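L-lysine 6-monooxygenase involved in desferrioxamine biosynthesis (Erwinia amylovora CFBP1430, PDB 5O8P) acts as an FAD-dependent cadaverine monooxygenase of the desferrioxamine siderophore pathway, probably hydroxylating a terminal amine at the expense of NADPH. Local coordinates at residues V126-N131 with Q354-W359; E206-L211 with Y220-I225; D296-T301 with Y329-E334; Y371-D374 with Q378-V381. One frame throughout, in Å; residues are numbered along the deposited sequence.

Interaction 1 of 4, residues V126-N131 with Q354-W359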
loop_
_atom_site.group_PDB
_atom_site.type_symbol
_atom_site.label_atom_id
_atom_site.label_comp_id
_atom_site.label_asym_id
_atom_site.label_seq_id
_atom_site.Cartn_x
_atom_site.Cartn_y
_atom_site.Cartn_z
ATOM N N VAL B 126 0.915 34.190 39.043
ATOM C CA VAL B 126 0.097 35.064 38.212
ATOM C C VAL B 126 -1.018 35.621 39.078
ATOM O O VAL B 126 -1.543 34.918 39.931
ATOM C CB VAL B 126 -0.520 34.312 37.008
ATOM C CG1 VAL B 126 -1.329 35.260 36.145
ATOM C CG2 VAL B 126 0.560 33.642 36.172
ATOM N N SER B 127 -1.378 36.876 38.853
ATOM C CA SER B 127 -2.432 37.531 39.620
ATOM C C SER B 127 -3.127 38.585 38.769
ATOM O O SER B 127 -2.564 39.043 37.767
ATOM C CB SER B 127 -1.843 38.162 40.884
ATOM O OG SER B 127 -0.719 38.967 40.562
ATOM N N TYR B 128 -4.355 38.935 39.161
ATOM C CA TYR B 128 -5.135 39.966 38.477
ATOM C C TYR B 128 -5.055 41.264 39.243
ATOM O O TYR B 128 -5.473 41.337 40.397
ATOM C CB TYR B 128 -6.607 39.565 38.323
ATOM C CG TYR B 128 -7.410 40.537 37.468
ATOM C CD1 TYR B 128 -7.147 40.671 36.102
ATOM C CD2 TYR B 128 -8.405 41.344 38.023
ATOM C CE1 TYR B 128 -7.850 41.551 35.304
ATOM C CE2 TYR B 128 -9.124 42.238 37.232
ATOM C CZ TYR B 128 -8.841 42.336 35.870
ATOM O OH TYR B 128 -9.551 43.214 35.080
ATOM N N ASP B 129 -4.532 42.287 38.583
ATOM C CA ASP B 129 -4.419 43.623 39.155
ATOM C C ASP B 129 -5.730 44.383 38.965
ATOM O O ASP B 129 -6.046 44.787 37.850
ATOM C CB ASP B 129 -3.266 44.351 38.468
ATOM C CG ASP B 129 -2.810 45.565 39.225
ATOM O OD1 ASP B 129 -3.665 46.454 39.530
ATOM O OD2 ASP B 129 -1.578 45.603 39.488
ATOM N N ASP B 130 -6.490 44.579 40.041
ATOM C CA ASP B 130 -7.799 45.253 39.944
ATOM C C ASP B 130 -7.672 46.698 39.466
ATOM O O ASP B 130 -8.521 47.180 38.722
ATOM C CB ASP B 130 -8.540 45.243 41.284
ATOM C CG ASP B 130 -8.918 43.856 41.734
ATOM O OD1 ASP B 130 -9.665 43.162 41.007
ATOM O OD2 ASP B 130 -8.480 43.471 42.837
ATOM N N ASN B 131 -6.599 47.366 39.889
ATOM C CA ASN B 131 -6.374 48.777 39.577
ATOM C C ASN B 131 -5.927 49.002 38.129
ATOM O O ASN B 131 -6.463 49.881 37.458
ATOM C CB ASN B 131 -5.395 49.395 40.593
ATOM C CG ASN B 131 -6.022 49.567 41.990
ATOM O OD1 ASN B 131 -5.360 50.035 42.917
ATOM N ND2 ASN B 131 -7.298 49.192 42.143
ATOM N N GLN B 354 -7.326 31.800 40.974
ATOM C CA GLN B 354 -8.389 30.806 41.207
ATOM C C GLN B 354 -9.777 31.440 41.164
ATOM O O GLN B 354 -10.653 30.958 40.461
ATOM C CB GLN B 354 -8.206 30.055 42.528
ATOM C CG GLN B 354 -7.411 28.765 42.362
ATOM C CD GLN B 354 -7.019 28.100 43.663
ATOM O OE1 GLN B 354 -7.260 28.607 44.769
ATOM N NE2 GLN B 354 -6.396 26.936 43.536
ATOM N N GLN B 355 -9.962 32.532 41.894
ATOM C CA GLN B 355 -11.244 33.229 41.919
ATOM C C GLN B 355 -11.692 33.761 40.525
ATOM O O GLN B 355 -12.891 33.893 40.290
ATOM C CB GLN B 355 -11.282 34.310 43.048
ATOM C CG GLN B 355 -10.716 35.718 42.761
ATOM C CD GLN B 355 -9.180 35.814 42.676
ATOM O OE1 GLN B 355 -8.451 34.879 43.036
ATOM N NE2 GLN B 355 -8.697 36.937 42.147
ATOM N N ARG B 356 -10.757 34.000 39.606
ATOM C CA ARG B 356 -11.057 34.508 38.248
ATOM C C ARG B 356 -11.381 33.421 37.206
ATOM O O ARG B 356 -11.736 33.746 36.059
ATOM C CB ARG B 356 -9.869 35.289 37.669
ATOM C CG ARG B 356 -9.170 36.297 38.544
ATOM C CD ARG B 356 -9.621 37.724 38.333
ATOM N NE ARG B 356 -9.829 38.128 36.933
ATOM C CZ ARG B 356 -10.632 39.133 36.570
ATOM N NH1 ARG B 356 -11.299 39.863 37.467
ATOM N NH2 ARG B 356 -10.782 39.419 35.289
ATOM N N ILE B 357 -11.251 32.148 37.592
ATOM C CA ILE B 357 -11.389 31.017 36.686
ATOM C C ILE B 357 -12.736 30.329 36.928
ATOM O O ILE B 357 -13.146 30.164 38.079
ATOM C CB ILE B 357 -10.209 30.043 36.883
ATOM C CG1 ILE B 357 -8.970 30.629 36.201
ATOM C CG2 ILE B 357 -10.519 28.655 36.337
ATOM C CD1 ILE B 357 -7.680 29.882 36.468
ATOM N N GLN B 358 -13.406 29.925 35.846
ATOM C CA GLN B 358 -14.654 29.168 35.947
ATOM C C GLN B 358 -14.313 27.700 36.152
ATOM O O GLN B 358 -13.670 27.096 35.294
ATOM C CB GLN B 358 -15.507 29.327 34.684
ATOM C CG GLN B 358 -15.843 30.760 34.338
ATOM C CD GLN B 358 -16.928 30.874 33.291
ATOM O OE1 GLN B 358 -18.025 30.376 33.484
ATOM N NE2 GLN B 358 -16.632 31.552 32.188
ATOM N N TRP B 359 -14.723 27.142 37.289
ATOM C CA TRP B 359 -14.503 25.725 37.585
ATOM C C TRP B 359 -15.808 24.956 37.420
ATOM O O TRP B 359 -16.877 25.483 37.716
ATOM C CB TRP B 359 -13.955 25.558 39.007
ATOM C CG TRP B 359 -12.689 26.356 39.255
ATOM C CD1 TRP B 359 -12.609 27.637 39.708
ATOM C CD2 TRP B 359 -11.331 25.921 39.043
ATOM N NE1 TRP B 359 -11.298 28.026 39.794
ATOM C CE2 TRP B 359 -10.492 26.990 39.399
ATOM C CE3 TRP B 359 -10.746 24.725 38.603
ATOM C CZ2 TRP B 359 -9.094 26.909 39.317
ATOM C CZ3 TRP B 359 -9.351 24.649 38.510
ATOM C CH2 TRP B 359 -8.547 25.733 38.870
#
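Arg356 NE has two partners: it lies 3.5 Å from Tyr128 CG, over the phenol ring, and it donates a hydrogen bond to the hydroxyl of Tyr135. The whole guanidinium follows, laid flat on Tyr128 with the two planes only 11° apart. Arg356 CZ sits over the middle of the ring, 3.4 Å from the centroid of Tyr128, a textbook cation-pi geometry. Around it the three nitrogens spread over different parts of the rim: NE near CG, NH1 at 3.2 Å from Tyr128 CE2, and NH2 above the CZ and CE1 side. The aliphatic stem joins in through Arg356 CD, 3.5 Å from Tyr128 CB. Two successive bends, chi2 -97° and chi3 -42°, fold the arginine chain so that it presents a face to the tyrosine. Asp130 lies nearby without touching, and its opposite charge would be expected to favour the cation modestly. The loop that carries Arg356 is itself pinned: Gln354 O accepts from Ile357 N and from Trp359 NE1 (3.1 Å), which arrive on opposite faces of its carbonyl plane. This surface contact thus fastens the loop between strands 342-343 and 379-381 to strand 121-129, while Tyr135, on the antiparallel neighbour strand 134-141, meets the Tyr128 ring and binds the same arginine.

Interaction 2 of 4, residues E206-L211 with Y220-I225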
loop_
_atom_site.group_PDB
_atom_site.type_symbol
_atom_site.label_atom_id
_atom_site.label_comp_id
_atom_site.label_asym_id
_atom_site.label_seq_id
_atom_site.Cartn_x
_atom_site.Cartn_y
_atom_site.Cartn_z
ATOM N N GLU B 206 5.845 1.667 20.324
ATOM C CA GLU B 206 7.126 2.062 19.724
ATOM C C GLU B 206 8.303 1.511 20.500
ATOM O O GLU B 206 9.268 1.046 19.898
ATOM C CB GLU B 206 7.251 3.573 19.658
ATOM C CG GLU B 206 6.424 4.167 18.548
ATOM C CD GLU B 206 6.370 5.679 18.567
ATOM O OE1 GLU B 206 6.898 6.305 19.513
ATOM O OE2 GLU B 206 5.786 6.250 17.612
ATOM N N ILE B 207 8.196 1.570 21.828
ATOM C CA ILE B 207 9.193 1.010 22.722
ATOM C C ILE B 207 9.241 -0.495 22.569
ATOM O O ILE B 207 10.318 -1.041 22.396
ATOM C CB ILE B 207 8.922 1.397 24.201
ATOM C CG1 ILE B 207 9.274 2.859 24.408
ATOM C CG2 ILE B 207 9.704 0.523 25.179
ATOM C CD1 ILE B 207 8.843 3.428 25.740
ATOM N N TYR B 208 8.083 -1.156 22.629
ATOM C CA TYR B 208 8.030 -2.612 22.480
ATOM C C TYR B 208 8.688 -3.074 21.182
ATOM O O TYR B 208 9.472 -4.013 21.179
ATOM C CB TYR B 208 6.601 -3.149 22.564
ATOM C CG TYR B 208 6.578 -4.645 22.737
ATOM C CD1 TYR B 208 6.552 -5.491 21.632
ATOM C CD2 TYR B 208 6.621 -5.213 24.009
ATOM C CE1 TYR B 208 6.533 -6.864 21.784
ATOM C CE2 TYR B 208 6.621 -6.589 24.180
ATOM C CZ TYR B 208 6.571 -7.417 23.070
ATOM O OH TYR B 208 6.563 -8.786 23.256
ATOM N N TYR B 209 8.379 -2.396 20.091
ATOM C CA TYR B 209 9.012 -2.679 18.815
ATOM C C TYR B 209 10.528 -2.457 18.855
ATOM O O TYR B 209 11.293 -3.247 18.300
ATOM C CB TYR B 209 8.372 -1.830 17.705
ATOM C CG TYR B 209 8.838 -2.226 16.333
ATOM C CD1 TYR B 209 8.270 -3.306 15.667
ATOM C CD2 TYR B 209 9.872 -1.544 15.715
ATOM C CE1 TYR B 209 8.710 -3.681 14.414
ATOM C CE2 TYR B 209 10.314 -1.912 14.460
ATOM C CZ TYR B 209 9.730 -2.984 13.823
ATOM O OH TYR B 209 10.164 -3.336 12.583
ATOM N N ASP B 210 10.949 -1.373 19.503
ATOM C CA ASP B 210 12.370 -1.016 19.592
ATOM C C ASP B 210 13.150 -2.115 20.305
ATOM O O ASP B 210 14.193 -2.542 19.822
ATOM C CB ASP B 210 12.539 0.316 20.337
ATOM C CG ASP B 210 13.874 0.985 20.069
ATOM O OD1 ASP B 210 14.148 1.298 18.894
ATOM O OD2 ASP B 210 14.615 1.250 21.044
ATOM N N LEU B 211 12.613 -2.572 21.438
ATOM C CA LEU B 211 13.232 -3.627 22.238
ATOM C C LEU B 211 13.164 -4.987 21.552
ATOM O O LEU B 211 14.129 -5.748 21.615
ATOM C CB LEU B 211 12.596 -3.706 23.641
ATOM C CG LEU B 211 12.807 -2.470 24.528
ATOM C CD1 LEU B 211 11.945 -2.540 25.783
ATOM C CD2 LEU B 211 14.266 -2.316 24.892
ATOM N N TYR B 220 17.106 -10.634 26.723
ATOM C CA TYR B 220 15.934 -10.383 27.574
ATOM C C TYR B 220 14.641 -11.070 27.203
ATOM O O TYR B 220 14.387 -11.375 26.039
ATOM C CB TYR B 220 15.673 -8.883 27.835
ATOM C CG TYR B 220 15.726 -7.971 26.635
ATOM C CD1 TYR B 220 14.630 -7.831 25.785
ATOM C CD2 TYR B 220 16.871 -7.223 26.367
ATOM C CE1 TYR B 220 14.694 -6.989 24.686
ATOM C CE2 TYR B 220 16.934 -6.378 25.278
ATOM C CZ TYR B 220 15.850 -6.260 24.439
ATOM O OH TYR B 220 15.949 -5.421 23.362
ATOM N N GLN B 221 13.850 -11.332 28.238
ATOM C CA GLN B 221 12.430 -11.581 28.098
ATOM C C GLN B 221 11.786 -10.219 27.871
ATOM O O GLN B 221 12.176 -9.228 28.507
ATOM C CB GLN B 221 11.859 -12.238 29.358
ATOM C CG GLN B 221 10.354 -12.450 29.319
ATOM C CD GLN B 221 9.852 -13.262 30.493
ATOM O OE1 GLN B 221 9.569 -12.725 31.557
ATOM N NE2 GLN B 221 9.721 -14.562 30.294
ATOM N N LEU B 222 10.813 -10.169 26.965
ATOM C CA LEU B 222 10.168 -8.919 26.610
ATOM C C LEU B 222 8.657 -9.055 26.733
ATOM O O LEU B 222 8.001 -9.690 25.904
ATOM C CB LEU B 222 10.580 -8.508 25.205
ATOM C CG LEU B 222 10.061 -7.154 24.737
ATOM C CD1 LEU B 222 10.502 -6.057 25.698
ATOM C CD2 LEU B 222 10.539 -6.860 23.321
ATOM N N ASN B 223 8.113 -8.444 27.780
ATOM C CA ASN B 223 6.696 -8.555 28.091
ATOM C C ASN B 223 5.960 -7.262 27.790
ATOM O O ASN B 223 6.572 -6.200 27.694
ATOM C CB ASN B 223 6.533 -8.947 29.550
ATOM C CG ASN B 223 7.267 -10.234 29.877
ATOM O OD1 ASN B 223 7.282 -11.164 29.076
ATOM N ND2 ASN B 223 7.886 -10.286 31.034
ATOM N N TRP B 224 4.651 -7.378 27.587
ATOM C CA TRP B 224 3.779 -6.235 27.354
ATOM C C TRP B 224 2.463 -6.511 28.044
ATOM O O TRP B 224 1.772 -7.460 27.701
ATOM C CB TRP B 224 3.542 -6.045 25.862
ATOM C CG TRP B 224 2.947 -4.721 25.447
ATOM C CD1 TRP B 224 2.461 -3.730 26.255
ATOM C CD2 TRP B 224 2.731 -4.282 24.106
ATOM N NE1 TRP B 224 2.014 -2.685 25.502
ATOM C CE2 TRP B 224 2.153 -2.996 24.178
ATOM C CE3 TRP B 224 2.974 -4.847 22.851
ATOM C CZ2 TRP B 224 1.810 -2.258 23.039
ATOM C CZ3 TRP B 224 2.631 -4.125 21.711
ATOM C CH2 TRP B 224 2.059 -2.833 21.817
ATOM N N ILE B 225 2.121 -5.692 29.026
ATOM C CA ILE B 225 0.877 -5.854 29.770
ATOM C C ILE B 225 0.104 -4.571 29.602
ATOM O O ILE B 225 0.685 -3.514 29.681
ATOM C CB ILE B 225 1.158 -6.117 31.254
ATOM C CG1 ILE B 225 1.941 -7.429 31.392
ATOM C CG2 ILE B 225 -0.147 -6.129 32.061
ATOM C CD1 ILE B 225 2.398 -7.740 32.803
#
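The beta-alpha-beta unit formed by strand 194-198, helix 202-213 and strand 221-225 has Tyr208 as the main link between its helix and its second strand. Its ring is sandwiched between two side chains of that strand. Leu222 CD2 lies over one face, 4.1 Å from the centroid of the Tyr208 ring, and the six-membered ring of Trp224 covers the other as an offset stack, planes at 25° and centroids 4.9 Å apart. With CG anti to the backbone nitrogen (chi1 -166°), Tyr208 projects across to the strand, where its hydroxyl donates to Leu222 O at 3.1 Å from above the carbonyl plane. Asn223 O meets the same ring at its edge. At the other end of the contact Leu211 CB packs 3.8 Å from Leu222 CD1, the two side chains nearly perpendicular. Here Tyr220 OH donates a hydrogen bond to Leu211 O, near the carbonyl plane, and is also bonded to Gln190 NE2. The hydroxyls of both tyrosines are therefore satisfied inside a buried interface. Trp224 in turn anchors its indole NH on Gly199 O, in a glycine-rich turn of probable Rossmann type; Ser200 in that turn and Ser203 at the start of the helix are NADP(+)-binding residues, though no NADP(+) is bound in this chain. Helix and strand run almost antiparallel, 166° between directions, the packing expected of a Rossmann-type dinucleotide-binding domain.

Interaction 3 of 4, residues D296-T301 with Y329-E334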
loop_
_atom_site.group_PDB
_atom_site.type_symbol
_atom_site.label_atom_id
_atom_site.label_comp_id
_atom_site.label_asym_id
_atom_site.label_seq_id
_atom_site.Cartn_x
_atom_site.Cartn_y
_atom_site.Cartn_z
ATOM N N ASP B 296 10.827 -15.676 23.872
ATOM C CA ASP B 296 10.534 -15.436 25.264
ATOM C C ASP B 296 9.834 -14.079 25.387
ATOM O O ASP B 296 10.445 -13.064 25.726
ATOM C CB ASP B 296 11.805 -15.531 26.114
ATOM C CG ASP B 296 11.508 -15.722 27.598
ATOM O OD1 ASP B 296 10.340 -16.014 27.955
ATOM O OD2 ASP B 296 12.456 -15.589 28.400
ATOM N N VAL B 297 8.536 -14.092 25.087
ATOM C CA VAL B 297 7.663 -12.926 25.187
ATOM C C VAL B 297 6.323 -13.304 25.798
ATOM O O VAL B 297 5.874 -14.426 25.684
ATOM C CB VAL B 297 7.420 -12.239 23.818
ATOM C CG1 VAL B 297 8.748 -11.897 23.150
ATOM C CG2 VAL B 297 6.561 -13.093 22.894
ATOM N N ASN B 298 5.701 -12.348 26.467
ATOM C CA ASN B 298 4.360 -12.512 27.002
ATOM C C ASN B 298 3.610 -11.225 26.748
ATOM O O ASN B 298 4.191 -10.147 26.828
ATOM C CB ASN B 298 4.414 -12.807 28.495
ATOM C CG ASN B 298 5.233 -14.034 28.802
ATOM O OD1 ASN B 298 4.795 -15.165 28.576
ATOM N ND2 ASN B 298 6.447 -13.820 29.274
ATOM N N LEU B 299 2.334 -11.346 26.401
ATOM C CA LEU B 299 1.496 -10.207 26.093
ATOM C C LEU B 299 0.161 -10.439 26.766
ATOM O O LEU B 299 -0.534 -11.379 26.411
ATOM C CB LEU B 299 1.321 -10.061 24.581
ATOM C CG LEU B 299 2.560 -9.608 23.794
ATOM C CD1 LEU B 299 3.543 -10.734 23.535
ATOM C CD2 LEU B 299 2.153 -8.992 22.464
ATOM N N PHE B 300 -0.177 -9.610 27.750
ATOM C CA PHE B 300 -1.472 -9.689 28.432
ATOM C C PHE B 300 -2.346 -8.474 28.139
ATOM O O PHE B 300 -1.843 -7.401 27.833
ATOM C CB PHE B 300 -1.249 -9.813 29.929
ATOM C CG PHE B 300 -0.594 -11.098 30.329
ATOM C CD1 PHE B 300 0.791 -11.204 30.370
ATOM C CD2 PHE B 300 -1.357 -12.205 30.655
ATOM C CE1 PHE B 300 1.411 -12.387 30.742
ATOM C CE2 PHE B 300 -0.749 -13.396 31.030
ATOM C CZ PHE B 300 0.642 -13.480 31.078
ATOM N N THR B 301 -3.658 -8.662 28.228
ATOM C CA THR B 301 -4.635 -7.592 27.996
ATOM C C THR B 301 -5.627 -7.598 29.143
ATOM O O THR B 301 -5.526 -8.437 30.032
ATOM C CB THR B 301 -5.377 -7.798 26.663
ATOM O OG1 THR B 301 -5.743 -9.175 26.532
ATOM C CG2 THR B 301 -4.496 -7.394 25.488
ATOM N N TYR B 329 -3.744 -12.112 39.256
ATOM C CA TYR B 329 -2.525 -12.872 38.966
ATOM C C TYR B 329 -1.282 -12.004 39.120
ATOM O O TYR B 329 -1.371 -10.780 39.042
ATOM C CB TYR B 329 -2.572 -13.478 37.559
ATOM C CG TYR B 329 -2.445 -12.512 36.385
ATOM C CD1 TYR B 329 -3.528 -11.731 35.960
ATOM C CD2 TYR B 329 -1.249 -12.419 35.660
ATOM C CE1 TYR B 329 -3.407 -10.873 34.867
ATOM C CE2 TYR B 329 -1.128 -11.564 34.569
ATOM C CZ TYR B 329 -2.210 -10.802 34.175
ATOM O OH TYR B 329 -2.072 -9.976 33.096
ATOM N N SER B 330 -0.134 -12.644 39.341
ATOM C CA SER B 330 1.143 -11.945 39.514
ATOM C C SER B 330 2.101 -12.259 38.365
ATOM O O SER B 330 1.997 -13.303 37.712
ATOM C CB SER B 330 1.793 -12.306 40.854
ATOM O OG SER B 330 2.167 -13.680 40.887
ATOM N N ARG B 331 3.031 -11.338 38.131
ATOM C CA ARG B 331 4.013 -11.432 37.060
ATOM C C ARG B 331 5.312 -10.829 37.579
ATOM O O ARG B 331 5.272 -9.936 38.428
ATOM C CB ARG B 331 3.512 -10.612 35.879
ATOM C CG ARG B 331 3.886 -11.117 34.522
ATOM C CD ARG B 331 3.122 -12.383 34.178
ATOM N NE ARG B 331 3.944 -13.142 33.250
ATOM C CZ ARG B 331 3.820 -14.433 32.993
ATOM N NH1 ARG B 331 2.883 -15.164 33.593
ATOM N NH2 ARG B 331 4.682 -14.997 32.159
ATOM N N ARG B 332 6.448 -11.275 37.056
ATOM C CA ARG B 332 7.741 -10.768 37.519
ATOM C C ARG B 332 8.518 -10.133 36.405
ATOM O O ARG B 332 8.399 -10.540 35.267
ATOM C CB ARG B 332 8.579 -11.897 38.110
ATOM C CG ARG B 332 8.224 -12.267 39.534
ATOM C CD ARG B 332 8.612 -13.726 39.727
ATOM N NE ARG B 332 8.568 -14.142 41.113
ATOM C CZ ARG B 332 9.468 -13.811 42.040
ATOM N NH1 ARG B 332 10.493 -13.006 41.756
ATOM N NH2 ARG B 332 9.342 -14.275 43.284
ATOM N N THR B 333 9.330 -9.140 36.744
ATOM C CA THR B 333 10.184 -8.470 35.762
ATOM C C THR B 333 11.305 -7.681 36.462
ATOM O O THR B 333 11.113 -7.175 37.575
ATOM C CB THR B 333 9.349 -7.561 34.825
ATOM O OG1 THR B 333 10.124 -7.182 33.675
ATOM C CG2 THR B 333 8.832 -6.316 35.547
ATOM N N GLU B 334 12.469 -7.593 35.821
ATOM C CA GLU B 334 13.574 -6.804 36.353
ATOM C C GLU B 334 13.379 -5.373 35.915
ATOM O O GLU B 334 13.233 -4.479 36.751
ATOM C CB GLU B 334 14.928 -7.333 35.879
ATOM C CG GLU B 334 15.233 -8.732 36.388
ATOM C CD GLU B 334 16.678 -9.166 36.163
ATOM O OE1 GLU B 334 17.422 -8.466 35.432
ATOM O OE2 GLU B 334 17.065 -10.231 36.707
#
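The Phe300 ring carries Tyr329 CE2 over one face, displaced toward the rim, and approaches Arg331 NE obliquely. The two aromatic rings form neither a stack nor a T: their planes are 38° apart and their centroids 5.2 Å. What brings them together is the phenol end, with Tyr329 OH 3.3 Å from Phe300 CB and Tyr329 CZ 3.9 Å from Phe300 CD2. The hydroxyl is hydrogen-bonded to Ser303 OG. The guanidinium of Arg331 receives Phe300 CZ over one face, near its rim, the ring and guanidinium planes being turned by 49°; Arg331 NE comes to 3.6 Å from Phe300 CE1. A bend at chi2 (71°) swings the arginine up from its strand so that it spans both Phe300 and Asn298. Arg331 NH2 stands 3.5 Å from Asn298 CG with the amide steeply inclined to the guanidinium, while the ND2 of Asn298 is bonded to Asn223 OD1. Strand 297-300, outermost in the parallel sheet within this chain but bonded through the Leu299 backbone to a second subunit, meets strand 327-333 of the antiparallel sheet through side chains alone, the segment axes coming no closer than 11.1 Å. The same subunit packs its Gln430 on Tyr329 and its Ser431 on Arg331. The cation lies against hydrocarbon and an amide here; Glu432 of the second subunit, in a long, weak ion pair with Arg331 NE, may offset part of its charge.

Interaction 4 of 4, residues Y371-D374 with Q378-V381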
loop_
_atom_site.group_PDB
_atom_site.type_symbol
_atom_site.label_atom_id
_atom_site.label_comp_id
_atom_site.label_asym_id
_atom_site.label_seq_id
_atom_site.Cartn_x
_atom_site.Cartn_y
_atom_site.Cartn_z
ATOM N N TYR B 371 -12.110 28.414 24.057
ATOM C CA TYR B 371 -10.931 27.939 24.795
ATOM C C TYR B 371 -10.564 28.815 26.013
ATOM O O TYR B 371 -9.479 28.655 26.587
ATOM C CB TYR B 371 -9.728 27.710 23.848
ATOM C CG TYR B 371 -10.082 26.793 22.694
ATOM C CD1 TYR B 371 -9.991 25.413 22.840
ATOM C CD2 TYR B 371 -10.551 27.297 21.478
ATOM C CE1 TYR B 371 -10.336 24.546 21.815
ATOM C CE2 TYR B 371 -10.908 26.448 20.434
ATOM C CZ TYR B 371 -10.815 25.066 20.598
ATOM O OH TYR B 371 -11.173 24.218 19.556
ATOM N N SER B 372 -11.494 29.680 26.435
ATOM C CA SER B 372 -11.284 30.568 27.563
ATOM C C SER B 372 -11.747 29.912 28.870
ATOM O O SER B 372 -12.708 29.145 28.866
ATOM C CB SER B 372 -12.008 31.901 27.330
ATOM O OG SER B 372 -13.394 31.813 27.610
ATOM N N ILE B 373 -11.055 30.225 29.974
ATOM C CA ILE B 373 -11.390 29.664 31.303
ATOM C C ILE B 373 -11.820 30.723 32.325
ATOM O O ILE B 373 -12.204 30.385 33.448
ATOM C CB ILE B 373 -10.284 28.719 31.870
ATOM C CG1 ILE B 373 -9.030 29.493 32.293
ATOM C CG2 ILE B 373 -9.966 27.631 30.854
ATOM C CD1 ILE B 373 -7.912 28.623 32.845
ATOM N N ASP B 374 -11.798 31.989 31.932
ATOM C CA ASP B 374 -12.255 33.077 32.793
ATOM C C ASP B 374 -13.642 33.521 32.346
ATOM O O ASP B 374 -14.224 32.932 31.423
ATOM C CB ASP B 374 -11.267 34.248 32.746
ATOM C CG ASP B 374 -11.217 34.914 31.388
ATOM O OD1 ASP B 374 -10.978 34.180 30.403
ATOM O OD2 ASP B 374 -11.412 36.154 31.281
ATOM N N GLN B 378 -10.214 36.350 28.455
ATOM C CA GLN B 378 -8.845 36.819 28.678
ATOM C C GLN B 378 -7.808 35.727 29.020
ATOM O O GLN B 378 -6.641 35.873 28.678
ATOM C CB GLN B 378 -8.846 37.876 29.775
ATOM C CG GLN B 378 -9.669 39.108 29.460
ATOM C CD GLN B 378 -9.647 40.107 30.588
ATOM O OE1 GLN B 378 -9.783 39.749 31.763
ATOM N NE2 GLN B 378 -9.471 41.368 30.243
ATOM N N VAL B 379 -8.219 34.660 29.696
ATOM C CA VAL B 379 -7.329 33.573 30.050
ATOM C C VAL B 379 -7.740 32.390 29.197
ATOM O O VAL B 379 -8.832 31.861 29.380
ATOM C CB VAL B 379 -7.461 33.207 31.537
ATOM C CG1 VAL B 379 -6.461 32.120 31.916
ATOM C CG2 VAL B 379 -7.249 34.429 32.385
ATOM N N PHE B 380 -6.867 31.996 28.270
ATOM C CA PHE B 380 -7.126 30.881 27.355
ATOM C C PHE B 380 -6.237 29.691 27.655
ATOM O O PHE B 380 -5.204 29.834 28.292
ATOM C CB PHE B 380 -6.902 31.331 25.917
ATOM C CG PHE B 380 -7.823 32.423 25.492
ATOM C CD1 PHE B 380 -9.094 32.128 25.040
ATOM C CD2 PHE B 380 -7.431 33.749 25.572
ATOM C CE1 PHE B 380 -9.957 33.132 24.647
ATOM C CE2 PHE B 380 -8.278 34.761 25.187
ATOM C CZ PHE B 380 -9.545 34.451 24.730
ATOM N N VAL B 381 -6.621 28.521 27.160
ATOM C CA VAL B 381 -5.802 27.326 27.351
ATOM C C VAL B 381 -5.602 26.586 26.029
ATOM O O VAL B 381 -6.484 26.604 25.193
ATOM C CB VAL B 381 -6.390 26.386 28.433
ATOM C CG1 VAL B 381 -6.428 27.062 29.810
ATOM C CG2 VAL B 381 -7.773 25.840 28.055
#
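Ser372 and Phe380 make a single antiparallel bridge, and the tightly packed part of the contact lies around it. They form a non-hydrogen-bonded pair, CA atoms 4.2 Å apart, flanked by two bonds: Val381 N to Tyr371 O at 2.9 Å and Ile373 N to Val379 O at 2.8 Å. Beside them Ile373 fits its CG1 3.7 Å from Val379 CG1 and its CD1 3.7 Å from Val381 CG1, while Ser372 CB rests against Phe380 CE1. Toward Gln378, which is partly exposed, hydrocarbon packing gives way to a carboxylate. Asp374 OD1 takes two amides, Gln378 N at 3.0 Å on its syn side and Val379 N at 2.9 Å from well above the carboxylate plane. A chi1 of 66° points the carboxylate of Asp374 back at these amides. OD2 has a weaker hold on Gln378 N and also accepts from His376 N, two residues on, which makes an Asx turn. The buried acid is thus satisfied largely by backbone NH groups. Phe380, whose backbone pairs with strand 155-157, also packs on helix 399-410. Such a short hairpin-like reversal, closed by an aspartate that accepts backbone NH groups of turn and strand start, leads here into strand 379-381 of the FAD-binding half.

How the interactions relate
The four contacts fall into two pairs on opposite sides of the chain's centre. Interactions 1 and 4, centres 11 Å apart, share the FAD side: Gln358 N to Ile373 O (2.7 Å) and Gln358 NE2 to Asp374 O (2.9 Å) are probable hydrogen bonds. Interactions 2 and 3, also 11 Å between centres, lie on the side of the NADP(+)-binding residues, although no NADP(+) is bound in this chain, and meet at the neighbouring strands 221-225 and 297-300. The side chain of Val381 lies about 10 Å from the bound FAD and that of Trp224 about 14 Å, whereas interaction 1 is away from the binding sites. Between the pairs the centres are 41 to 49 Å apart.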